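Local atomic coordinates of naphthalene dioxygenase large subunit (Rhodococcus sp., PDB entry 2B1X), a protein that forms the large subunit of a Rieske non-haem iron oxygenase, carrying a [2Fe-2S] cluster in one domain and a mononuclear iron in the other. Residues G92-V95 / C96-E99; D129-G132 / N133-K137; G171-K174 / F175-D178; F350-E353 / S354-Y358; E429-M432 / Q433-A437. All blocks are in the same frame, centred on the assembly; numbering follows the deposited sequence.

How the interactions relate
The five contacts are all local, each joining side chains a few residues apart, and they follow one another along the chain without overlap. Interactions 1 and 2 belong to the Rieske domain, in loops whose centres lie about 24 Å apart. In the catalytic domain, interaction 3 leads into helix 174-181, while interactions 4 and 5 lie on helices 348-361 and 422-436, on opposite sides of the chain's centre and with their own centres about 39 Å apart. The centre of interaction 3 is about 26 Å from that of interaction 4 and about 22 Å from that of interaction 5. The Rieske-domain pair lies at the interface with the second large subunit, interaction 4 also meets a small subunit, and no other chain touches interactions 3 and 5.

Interaction 1: G92-V95 / C96-E99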
# COMPACT_ATOMS: atom_id res chain seq x y z
N GLY A 92 -14.28 -7.68 -22.01
CA GLY A 92 -12.88 -7.62 -21.58
C GLY A 92 -12.46 -8.49 -20.39
O GLY A 92 -11.37 -8.28 -19.85
N MET A 93 -13.32 -9.43 -19.96
CA MET A 93 -12.92 -10.29 -18.83
C MET A 93 -11.76 -11.22 -19.19
O MET A 93 -11.64 -11.62 -20.35
CB MET A 93 -14.08 -11.11 -18.25
CG MET A 93 -13.69 -11.47 -16.77
SD MET A 93 -14.82 -12.43 -15.91
CE MET A 93 -13.67 -13.29 -14.83
N GLN A 94 -10.89 -11.54 -18.23
CA GLN A 94 -9.89 -12.61 -18.42
C GLN A 94 -10.61 -13.91 -18.72
O GLN A 94 -11.54 -14.28 -17.97
CB GLN A 94 -9.04 -12.82 -17.19
CG GLN A 94 -8.12 -11.67 -16.86
CD GLN A 94 -7.54 -11.86 -15.49
OE1 GLN A 94 -8.27 -11.77 -14.49
NE2 GLN A 94 -6.25 -12.15 -15.43
N VAL A 95 -10.24 -14.58 -19.81
CA VAL A 95 -10.83 -15.88 -20.15
C VAL A 95 -9.99 -17.01 -19.55
O VAL A 95 -10.31 -18.20 -19.67
CB VAL A 95 -11.02 -16.05 -21.68
CG1 VAL A 95 -12.02 -14.97 -22.18
CG2 VAL A 95 -9.69 -15.96 -22.44
N CYS A 96 -8.89 -16.63 -18.93
CA CYS A 96 -8.09 -17.58 -18.18
C CYS A 96 -7.52 -16.86 -16.97
O CYS A 96 -6.77 -15.91 -17.14
CB CYS A 96 -6.99 -18.14 -19.08
SG CYS A 96 -5.91 -19.20 -18.18
N ARG A 97 -7.92 -17.26 -15.76
CA ARG A 97 -7.40 -16.63 -14.54
C ARG A 97 -6.35 -17.49 -13.79
O ARG A 97 -5.87 -17.07 -12.70
CB ARG A 97 -8.54 -16.20 -13.59
CG ARG A 97 -9.22 -14.88 -13.91
CD ARG A 97 -10.65 -14.72 -13.24
NE ARG A 97 -11.47 -15.92 -13.43
CZ ARG A 97 -12.15 -16.61 -12.49
NH1 ARG A 97 -12.21 -16.23 -11.20
NH2 ARG A 97 -12.74 -17.74 -12.86
N ALA A 98 -5.95 -18.62 -14.39
CA ALA A 98 -4.84 -19.44 -13.89
C ALA A 98 -3.51 -18.96 -14.51
O ALA A 98 -3.53 -18.27 -15.52
CB ALA A 98 -5.07 -20.91 -14.20
N GLU A 99 -2.37 -19.32 -13.93
CA GLU A 99 -1.07 -18.89 -14.44
C GLU A 99 -0.56 -19.85 -15.52
O GLU A 99 0.29 -19.50 -16.32
CB GLU A 99 -0.06 -18.78 -13.28
CG GLU A 99 -0.42 -17.67 -12.30
CD GLU A 99 0.46 -17.60 -11.05
OE1 GLU A 99 1.69 -17.78 -11.17
OE2 GLU A 99 -0.08 -17.31 -9.96
O HOH W 1 -11.50 -16.48 -16.08
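Met93 reaches Arg97 through its terminal methyl: the chain leaves with CG anti to the backbone N (chi1 -156°) and stays extended, bringing CE to 3.7 Å from Arg97 CD. The methyl approaches the guanidinium obliquely. It packs on the aliphatic part of the arginine and on its NE. Gln94, next along, crosses Arg97 at about a right angle, and its amide plane is turned 71° from that of the guanidinium. Its OE1 lies 3.3 Å from Arg97 CG, alongside a methylene, while the polar business of the amide is done with others: OE1 bonds to Ser378 of the second subunit and NE2 to Gln70. The backbone carbonyl of Gln94 is tied to the arginine indirectly. One water donates to Gln94 O at 2.9 Å and accepts from Arg97 NE at 2.7 Å, sitting in the guanidinium plane at its edge. Val95 turns its side chain away toward Cys88, Ile72 and Phe106, and Cys96 likewise packs on Ile72 and Phe106; between them the chain bends, letting Arg97 come back beside Met93 and Gln94. Arg97 NH1 then forms a salt bridge to Glu374 of the second subunit and bonds to Trp87 O of a small subunit; with the water at NE, this probably limits rotation of the group. The side chain of Met93 comes, at nearest atoms, to about 4 Å of the Fe2S2 cluster and follows closely on its ligand-pocket residues Cys88, His90 and Arg91, an arrangement belonging to the cluster-binding loop of a Rieske domain.

Interaction 2: D129-G132 / N133-K137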
# COMPACT_ATOMS: atom_id res chain seq x y z
N ASP A 129 -31.48 -16.16 -29.58
CA ASP A 129 -32.44 -15.40 -28.79
C ASP A 129 -32.01 -13.95 -28.54
O ASP A 129 -32.85 -13.05 -28.58
CB ASP A 129 -32.77 -16.10 -27.46
CG ASP A 129 -33.46 -17.46 -27.66
OD1 ASP A 129 -33.41 -18.30 -26.72
OD2 ASP A 129 -34.05 -17.79 -28.72
N ALA A 130 -30.71 -13.74 -28.30
CA ALA A 130 -30.21 -12.40 -28.02
C ALA A 130 -29.63 -11.69 -29.27
O ALA A 130 -29.86 -10.49 -29.47
CB ALA A 130 -29.19 -12.45 -26.89
N TYR A 131 -28.88 -12.42 -30.10
CA TYR A 131 -28.20 -11.81 -31.25
C TYR A 131 -28.91 -11.99 -32.60
O TYR A 131 -28.48 -11.42 -33.62
CB TYR A 131 -26.73 -12.28 -31.34
CG TYR A 131 -25.87 -11.82 -30.17
CD1 TYR A 131 -25.78 -12.58 -29.00
CD2 TYR A 131 -25.16 -10.62 -30.23
CE1 TYR A 131 -25.01 -12.15 -27.92
CE2 TYR A 131 -24.39 -10.18 -29.15
CZ TYR A 131 -24.33 -10.95 -28.00
OH TYR A 131 -23.57 -10.55 -26.96
N GLY A 132 -29.97 -12.79 -32.62
CA GLY A 132 -30.69 -13.04 -33.86
C GLY A 132 -29.78 -13.57 -34.97
O GLY A 132 -29.99 -13.27 -36.15
N ASN A 133 -28.76 -14.32 -34.57
CA ASN A 133 -27.75 -14.87 -35.49
C ASN A 133 -27.03 -13.81 -36.36
O ASN A 133 -26.50 -14.11 -37.45
CB ASN A 133 -28.37 -15.99 -36.36
CG ASN A 133 -28.73 -17.23 -35.53
OD1 ASN A 133 -29.79 -17.83 -35.73
ND2 ASN A 133 -27.84 -17.63 -34.61
N GLN A 134 -26.99 -12.57 -35.87
CA GLN A 134 -26.36 -11.47 -36.60
C GLN A 134 -24.91 -11.21 -36.17
O GLN A 134 -24.21 -10.42 -36.81
CB GLN A 134 -27.14 -10.16 -36.48
CG GLN A 134 -28.57 -10.21 -36.94
CD GLN A 134 -28.68 -10.59 -38.40
OE1 GLN A 134 -28.24 -9.83 -39.27
NE2 GLN A 134 -29.28 -11.75 -38.70
N LEU A 135 -24.47 -11.85 -35.10
CA LEU A 135 -23.09 -11.69 -34.64
C LEU A 135 -22.13 -12.54 -35.47
O LEU A 135 -22.24 -13.77 -35.51
CB LEU A 135 -22.97 -12.00 -33.16
CG LEU A 135 -21.62 -11.72 -32.50
CD1 LEU A 135 -21.43 -10.24 -32.18
CD2 LEU A 135 -21.51 -12.57 -31.25
N LYS A 136 -21.20 -11.87 -36.14
CA LYS A 136 -20.18 -12.56 -36.91
C LYS A 136 -19.05 -13.00 -36.00
O LYS A 136 -18.17 -12.20 -35.62
CB LYS A 136 -19.64 -11.66 -38.01
CG LYS A 136 -18.79 -12.43 -39.03
CD LYS A 136 -18.52 -11.56 -40.21
CE LYS A 136 -17.28 -12.04 -40.94
NZ LYS A 136 -17.60 -13.23 -41.77
N LYS A 137 -19.07 -14.28 -35.63
CA LYS A 137 -18.10 -14.79 -34.66
C LYS A 137 -16.65 -14.54 -35.02
O LYS A 137 -15.84 -14.17 -34.15
CB LYS A 137 -18.37 -16.26 -34.35
CG LYS A 137 -19.69 -16.47 -33.63
CD LYS A 137 -19.67 -17.69 -32.71
CE LYS A 137 -19.86 -18.95 -33.52
NZ LYS A 137 -21.26 -18.99 -34.09
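Tyr131 and Leu135 run alongside each other in the same direction, with Tyr131 CD2 3.9 Å from Leu135 CB. Beyond that first touch Leu135 sends CD2 over one face of the phenol ring, 4.2 Å above the plane and offset toward its rim. Leu135 CG stands opposite its own backbone N (chi1 -173°), a choice that carries the branch along the ring. What sets the two residues next to each other is the type I' beta turn from Tyr131 to Gln134, closed by Gln134 N donating to Tyr131 O at 2.9 Å. Gly132 and Asn133 occupy its corner with positive phi, as this turn requires. A second bond braces the same corner: the chain of Gln134 folds back at chi2 (-60°) and NE2 donates to Gly132 O at 3.1 Å, nearly straight at 165°, with the acceptor in the plane of the amide. Asn133 also bonds through its backbone to Gly127. Met397 of the second subunit meets Tyr131, and Gln396 of that subunit meets Leu135. The turn belongs to the long loop between strands 121-123 and 147-151 of the Rieske domain, where Tyr131 packs on His90 and Trp113 of the cluster pocket and both Tyr131 and Leu135 touch Val124, just after strand 121-123.

Interaction 3: G171-K174 / F175-D178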
# COMPACT_ATOMS: atom_id res chain seq x y z
N GLY A 171 19.60 -10.49 -34.99
CA GLY A 171 20.76 -10.24 -35.82
C GLY A 171 21.96 -11.10 -35.44
O GLY A 171 21.84 -12.33 -35.31
N ASP A 172 23.11 -10.45 -35.26
CA ASP A 172 24.36 -11.14 -35.00
C ASP A 172 24.36 -11.87 -33.65
O ASP A 172 25.17 -12.78 -33.43
CB ASP A 172 25.52 -10.16 -35.05
CG ASP A 172 25.91 -9.77 -36.49
OD1 ASP A 172 25.52 -10.45 -37.45
OD2 ASP A 172 26.61 -8.76 -36.74
N LEU A 173 23.47 -11.46 -32.75
CA LEU A 173 23.31 -12.15 -31.48
C LEU A 173 22.97 -13.63 -31.63
O LEU A 173 23.34 -14.44 -30.78
CB LEU A 173 22.27 -11.46 -30.61
CG LEU A 173 22.45 -11.30 -29.10
CD1 LEU A 173 21.31 -11.98 -28.35
CD2 LEU A 173 23.82 -11.65 -28.51
N LYS A 174 22.30 -13.99 -32.73
CA LYS A 174 21.94 -15.39 -32.98
C LYS A 174 23.12 -16.36 -32.87
O LYS A 174 22.97 -17.47 -32.33
CB LYS A 174 21.20 -15.56 -34.32
CG LYS A 174 19.84 -14.81 -34.32
CD LYS A 174 18.90 -15.26 -35.46
CE LYS A 174 19.48 -14.98 -36.86
NZ LYS A 174 19.91 -13.54 -36.97
N PHE A 175 24.28 -15.95 -33.36
CA PHE A 175 25.54 -16.72 -33.28
C PHE A 175 25.86 -17.18 -31.85
O PHE A 175 26.29 -18.31 -31.63
CB PHE A 175 26.69 -15.87 -33.84
CG PHE A 175 28.05 -16.54 -33.78
CD1 PHE A 175 28.83 -16.46 -32.63
CD2 PHE A 175 28.57 -17.20 -34.89
CE1 PHE A 175 30.08 -17.06 -32.59
CE2 PHE A 175 29.82 -17.78 -34.85
CZ PHE A 175 30.58 -17.73 -33.70
N TYR A 176 25.62 -16.30 -30.89
CA TYR A 176 25.93 -16.54 -29.48
C TYR A 176 24.78 -17.24 -28.77
O TYR A 176 25.02 -18.09 -27.93
CB TYR A 176 26.27 -15.20 -28.79
CG TYR A 176 27.47 -14.56 -29.44
CD1 TYR A 176 27.31 -13.50 -30.35
CD2 TYR A 176 28.76 -15.03 -29.18
CE1 TYR A 176 28.43 -12.92 -30.98
CE2 TYR A 176 29.87 -14.46 -29.80
CZ TYR A 176 29.71 -13.40 -30.69
OH TYR A 176 30.84 -12.85 -31.33
N LEU A 177 23.55 -16.87 -29.08
CA LEU A 177 22.39 -17.58 -28.52
C LEU A 177 22.47 -19.08 -28.83
O LEU A 177 22.16 -19.92 -27.99
CB LEU A 177 21.09 -17.01 -29.06
CG LEU A 177 20.72 -15.59 -28.58
CD1 LEU A 177 19.43 -15.15 -29.32
CD2 LEU A 177 20.54 -15.47 -27.05
N ASP A 178 22.90 -19.42 -30.04
CA ASP A 178 23.07 -20.84 -30.42
C ASP A 178 23.95 -21.60 -29.43
O ASP A 178 23.69 -22.76 -29.10
CB ASP A 178 23.74 -20.96 -31.79
CG ASP A 178 22.84 -20.53 -32.93
OD1 ASP A 178 21.62 -20.28 -32.69
OD2 ASP A 178 23.30 -20.41 -34.10
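Leu173 O lies near the plane of the Tyr176 ring at its edge, and Asp172 O approaches CD1 of that ring obliquely at 3.8 Å. Phe175 CD1 stands over the centre of one face of the Tyr176 ring, 3.5 Å above the plane, while Phe175 in turn has Tyr176 CG in its own plane at the ring edge. Both carbonyls also accept backbone hydrogen bonds. Leu173 O accepts twice, from Leu177 N at 3.0 Å in an almost straight bond and from Tyr176 N at 2.9 Å, the latter donor standing above the carbonyl plane. The bond from Phe175 N to Asp172 O is long and bent (3.3 Å, 139°), and Asp178 N donates to Lys174 O. On another side of the helix, Leu173 CD1 rests 3.7 Å from Leu177 CG, the two side chains crossing at a slant. Lys174 curls back, bent at chi3 (-62°) and chi4 (-52°), until NZ donates to Gly171 O at 2.8 Å; its own backbone N reaches that oxygen from the opposite face, so two donors grip it, and NZ also bonds to Glu167 O. The stretch leads from helix 166-170 into helix 174-181. Leu173 and Tyr176 press on Leu251 of strand 250-254, Leu173 and Leu177 on Val298 of strand 293-298. Tyr176 OH bonds to Pro411 O and Trp408, while Asp178 OD1 hydrogen-bonds Tyr151 OH, at the end of strand 147-151, and forms a salt bridge with Lys152.

Interaction 4: F350-E353 / S354-Y358; sequences FKDE and SYKSY
Asp352 swings its carboxylate forward along the helix, CG lying opposite the backbone N (chi1 -169°), and OD1 arrives in the plane of the Tyr355 ring at its edge, 3.9 Å from CD2. Carboxylate and ring planes are 45° apart. Lys356 bends at chi2 (-60°) and again at chi4, folding over Asp352: its CG sits 3.3 Å from Asp352 O, and CE comes to 4.1 Å from Asp352 OD1. Lys356 NZ stays 4.3 Å from Asp352 OD2, too far for a salt bridge. On the buried side, Phe350 brings CE1 obliquely to 4.0 Å from Ser354 CB. The backbone beneath is regular alpha helix, each N-H of Ser354 to Ser357 donating to the carbonyl four residues earlier. Ser354 OG turns to Ala319 O and Ser357 OG to Met309 O, which ties the helix to the sheet, while Phe350 packs on Val342 of strand 333-343. Tyr355 OH bonds to Asp68 of a small subunit, on which Lys356 also packs. The chemistry is thus divided: the inward hydroxyls are satisfied by backbone carbonyl acceptors, whereas the opposite charges of Asp352 and Lys356 attract at a distance, without contact between their charged atoms.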
# COMPACT_ATOMS: atom_id res chain seq x y z
N PHE A 350 23.04 -35.09 -13.46
CA PHE A 350 23.49 -33.75 -13.85
C PHE A 350 22.40 -32.70 -13.71
O PHE A 350 22.67 -31.57 -13.29
CB PHE A 350 24.04 -33.75 -15.26
CG PHE A 350 24.56 -32.42 -15.69
CD1 PHE A 350 23.71 -31.50 -16.35
CD2 PHE A 350 25.88 -32.06 -15.45
CE1 PHE A 350 24.19 -30.26 -16.75
CE2 PHE A 350 26.36 -30.81 -15.86
CZ PHE A 350 25.50 -29.93 -16.51
N LYS A 351 21.16 -33.07 -14.05
CA LYS A 351 20.01 -32.15 -13.91
C LYS A 351 19.85 -31.68 -12.46
O LYS A 351 19.72 -30.48 -12.19
CB LYS A 351 18.72 -32.81 -14.39
CG LYS A 351 18.66 -33.03 -15.91
CD LYS A 351 17.25 -33.48 -16.36
CE LYS A 351 17.24 -34.03 -17.79
NZ LYS A 351 15.87 -34.34 -18.27
N ASP A 352 19.91 -32.62 -11.52
CA ASP A 352 19.84 -32.31 -10.10
C ASP A 352 21.02 -31.44 -9.62
O ASP A 352 20.83 -30.44 -8.91
CB ASP A 352 19.79 -33.59 -9.26
CG ASP A 352 19.44 -33.30 -7.81
OD1 ASP A 352 18.40 -32.65 -7.56
OD2 ASP A 352 20.15 -33.65 -6.85
N GLU A 353 22.23 -31.83 -9.99
CA GLU A 353 23.42 -31.05 -9.64
C GLU A 353 23.39 -29.65 -10.20
O GLU A 353 23.77 -28.70 -9.51
CB GLU A 353 24.71 -31.75 -10.12
CG GLU A 353 25.14 -32.94 -9.28
CD GLU A 353 25.21 -32.65 -7.79
OE1 GLU A 353 25.69 -31.56 -7.40
OE2 GLU A 353 24.78 -33.51 -6.99
N SER A 354 22.95 -29.51 -11.44
CA SER A 354 22.94 -28.20 -12.10
C SER A 354 21.87 -27.28 -11.46
O SER A 354 22.08 -26.08 -11.29
CB SER A 354 22.67 -28.40 -13.60
OG SER A 354 22.51 -27.17 -14.28
N TYR A 355 20.73 -27.87 -11.12
CA TYR A 355 19.65 -27.24 -10.38
C TYR A 355 20.09 -26.70 -9.03
O TYR A 355 19.77 -25.55 -8.69
CB TYR A 355 18.52 -28.27 -10.20
CG TYR A 355 17.53 -28.00 -9.07
CD1 TYR A 355 16.78 -26.81 -9.02
CD2 TYR A 355 17.33 -28.94 -8.07
CE1 TYR A 355 15.85 -26.59 -7.98
CE2 TYR A 355 16.41 -28.74 -7.04
CZ TYR A 355 15.68 -27.55 -7.01
OH TYR A 355 14.76 -27.34 -6.01
N LYS A 356 20.81 -27.51 -8.25
CA LYS A 356 21.32 -27.05 -6.96
C LYS A 356 22.40 -25.93 -7.13
O LYS A 356 22.43 -24.97 -6.36
CB LYS A 356 21.83 -28.21 -6.10
CG LYS A 356 20.80 -29.34 -5.80
CD LYS A 356 19.57 -28.79 -5.02
CE LYS A 356 18.63 -29.89 -4.50
NZ LYS A 356 19.32 -30.92 -3.60
N SER A 357 23.25 -26.05 -8.14
CA SER A 357 24.23 -25.00 -8.39
C SER A 357 23.57 -23.66 -8.71
O SER A 357 23.98 -22.62 -8.17
CB SER A 357 25.17 -25.43 -9.51
OG SER A 357 26.06 -26.37 -8.97
N TYR A 358 22.56 -23.69 -9.57
CA TYR A 358 21.73 -22.51 -9.84
C TYR A 358 21.04 -21.98 -8.57
O TYR A 358 21.01 -20.76 -8.31
CB TYR A 358 20.64 -22.88 -10.86
CG TYR A 358 19.42 -21.95 -10.83
CD1 TYR A 358 19.50 -20.65 -11.37
CD2 TYR A 358 18.21 -22.36 -10.27
CE1 TYR A 358 18.42 -19.79 -11.35
CE2 TYR A 358 17.08 -21.46 -10.25
CZ TYR A 358 17.21 -20.20 -10.80
OH TYR A 358 16.12 -19.34 -10.81

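Interaction 5: E429-M432 / Q433-A437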
# COMPACT_ATOMS: atom_id res chain seq x y z
N GLU A 429 22.25 3.31 -25.40
CA GLU A 429 22.16 4.06 -26.66
C GLU A 429 20.92 3.65 -27.43
O GLU A 429 20.17 4.53 -27.93
CB GLU A 429 23.42 3.85 -27.54
CG GLU A 429 23.33 4.57 -28.88
CD GLU A 429 24.58 4.48 -29.74
OE1 GLU A 429 25.10 3.36 -29.97
OE2 GLU A 429 25.04 5.53 -30.21
N TYR A 430 20.71 2.34 -27.58
CA TYR A 430 19.53 1.84 -28.27
C TYR A 430 18.25 2.24 -27.52
O TYR A 430 17.28 2.65 -28.13
CB TYR A 430 19.59 0.33 -28.51
CG TYR A 430 18.47 -0.22 -29.40
CD1 TYR A 430 18.24 0.27 -30.70
CD2 TYR A 430 17.62 -1.25 -28.93
CE1 TYR A 430 17.20 -0.24 -31.50
CE2 TYR A 430 16.61 -1.77 -29.72
CZ TYR A 430 16.40 -1.25 -30.99
OH TYR A 430 15.40 -1.78 -31.76
N TRP A 431 18.27 2.14 -26.19
CA TRP A 431 17.11 2.52 -25.37
C TRP A 431 16.79 4.00 -25.66
O TRP A 431 15.65 4.34 -25.91
CB TRP A 431 17.45 2.26 -23.87
CG TRP A 431 16.39 2.68 -22.90
CD1 TRP A 431 15.39 1.91 -22.43
CD2 TRP A 431 16.23 3.96 -22.30
NE1 TRP A 431 14.60 2.62 -21.55
CE2 TRP A 431 15.09 3.89 -21.44
CE3 TRP A 431 16.94 5.17 -22.38
CZ2 TRP A 431 14.62 4.99 -20.71
CZ3 TRP A 431 16.47 6.27 -21.63
CH2 TRP A 431 15.33 6.16 -20.80
N MET A 432 17.81 4.85 -25.68
CA MET A 432 17.64 6.28 -25.91
C MET A 432 17.15 6.58 -27.33
O MET A 432 16.27 7.42 -27.50
CB MET A 432 18.93 7.05 -25.59
CG MET A 432 19.19 7.25 -24.08
SD MET A 432 20.61 8.34 -23.80
CE MET A 432 21.99 7.21 -24.09
N GLN A 433 17.67 5.86 -28.34
CA GLN A 433 17.16 6.00 -29.70
C GLN A 433 15.65 5.69 -29.75
O GLN A 433 14.87 6.42 -30.38
CB GLN A 433 17.95 5.14 -30.69
CG GLN A 433 19.42 5.63 -30.86
CD GLN A 433 20.31 4.64 -31.58
OE1 GLN A 433 20.02 3.45 -31.59
NE2 GLN A 433 21.42 5.13 -32.17
N LEU A 434 15.24 4.61 -29.09
CA LEU A 434 13.85 4.19 -29.12
C LEU A 434 12.94 5.19 -28.39
O LEU A 434 11.85 5.46 -28.84
CB LEU A 434 13.66 2.77 -28.55
CG LEU A 434 14.16 1.60 -29.40
CD1 LEU A 434 13.94 0.30 -28.64
CD2 LEU A 434 13.41 1.53 -30.76
N MET A 435 13.44 5.72 -27.27
CA MET A 435 12.76 6.75 -26.47
C MET A 435 12.49 8.02 -27.29
O MET A 435 11.46 8.69 -27.11
CB MET A 435 13.59 7.09 -25.24
CG MET A 435 13.57 6.07 -24.11
SD MET A 435 11.97 5.71 -23.27
CE MET A 435 11.87 7.18 -22.18
N LEU A 436 13.43 8.36 -28.18
CA LEU A 436 13.32 9.56 -29.00
C LEU A 436 12.62 9.35 -30.34
O LEU A 436 12.32 10.32 -31.03
CB LEU A 436 14.70 10.18 -29.25
CG LEU A 436 15.31 11.00 -28.13
CD1 LEU A 436 16.84 11.22 -28.34
CD2 LEU A 436 14.58 12.34 -27.98
N ALA A 437 12.35 8.10 -30.71
CA ALA A 437 11.71 7.82 -31.99
C ALA A 437 10.26 8.33 -32.00
O ALA A 437 9.41 7.82 -31.27
CB ALA A 437 11.80 6.32 -32.31
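Helix 422-436, near the end of the modelled chain, presents Tyr430 and Trp431 in its last turns, each covered by the side chain four residues later. Leu434 CD1 lies over one face of Tyr430, 4.0 Å from the ring centroid and 28° off its normal, a CH-pi contact. Trp431 receives Met435 more squarely: CG stands 3.5 Å from the centroid of the six-membered ring, only 3° off the normal. The bend at chi2 (-63°) carries Met435 SD obliquely to 4.2 Å from that centroid, a Met-aromatic contact, and the one at chi3 takes CE on to CZ2 and CH2. Gln433 stretches out beside Tyr430, OE1 near the ring plane 3.8 Å from CD1, with the amide nearly perpendicular to the ring. Its NE2 packs 3.8 Å from Glu429 CG, the carboxylate and amide planes almost parallel, although Glu429 OE2 bonds to Asn18. The main chain supports these pairs with Gln433 N, Leu434 N and Met435 N each bonded four residues back. Trp431 NE1 reaches Glu37, while Tyr430 meets Phe299 edge-to-face. These are i to i+4 aromatic-aliphatic pairs on one helix, whose Trp431 and Met435 side packs against helices 4-16 and 31-40.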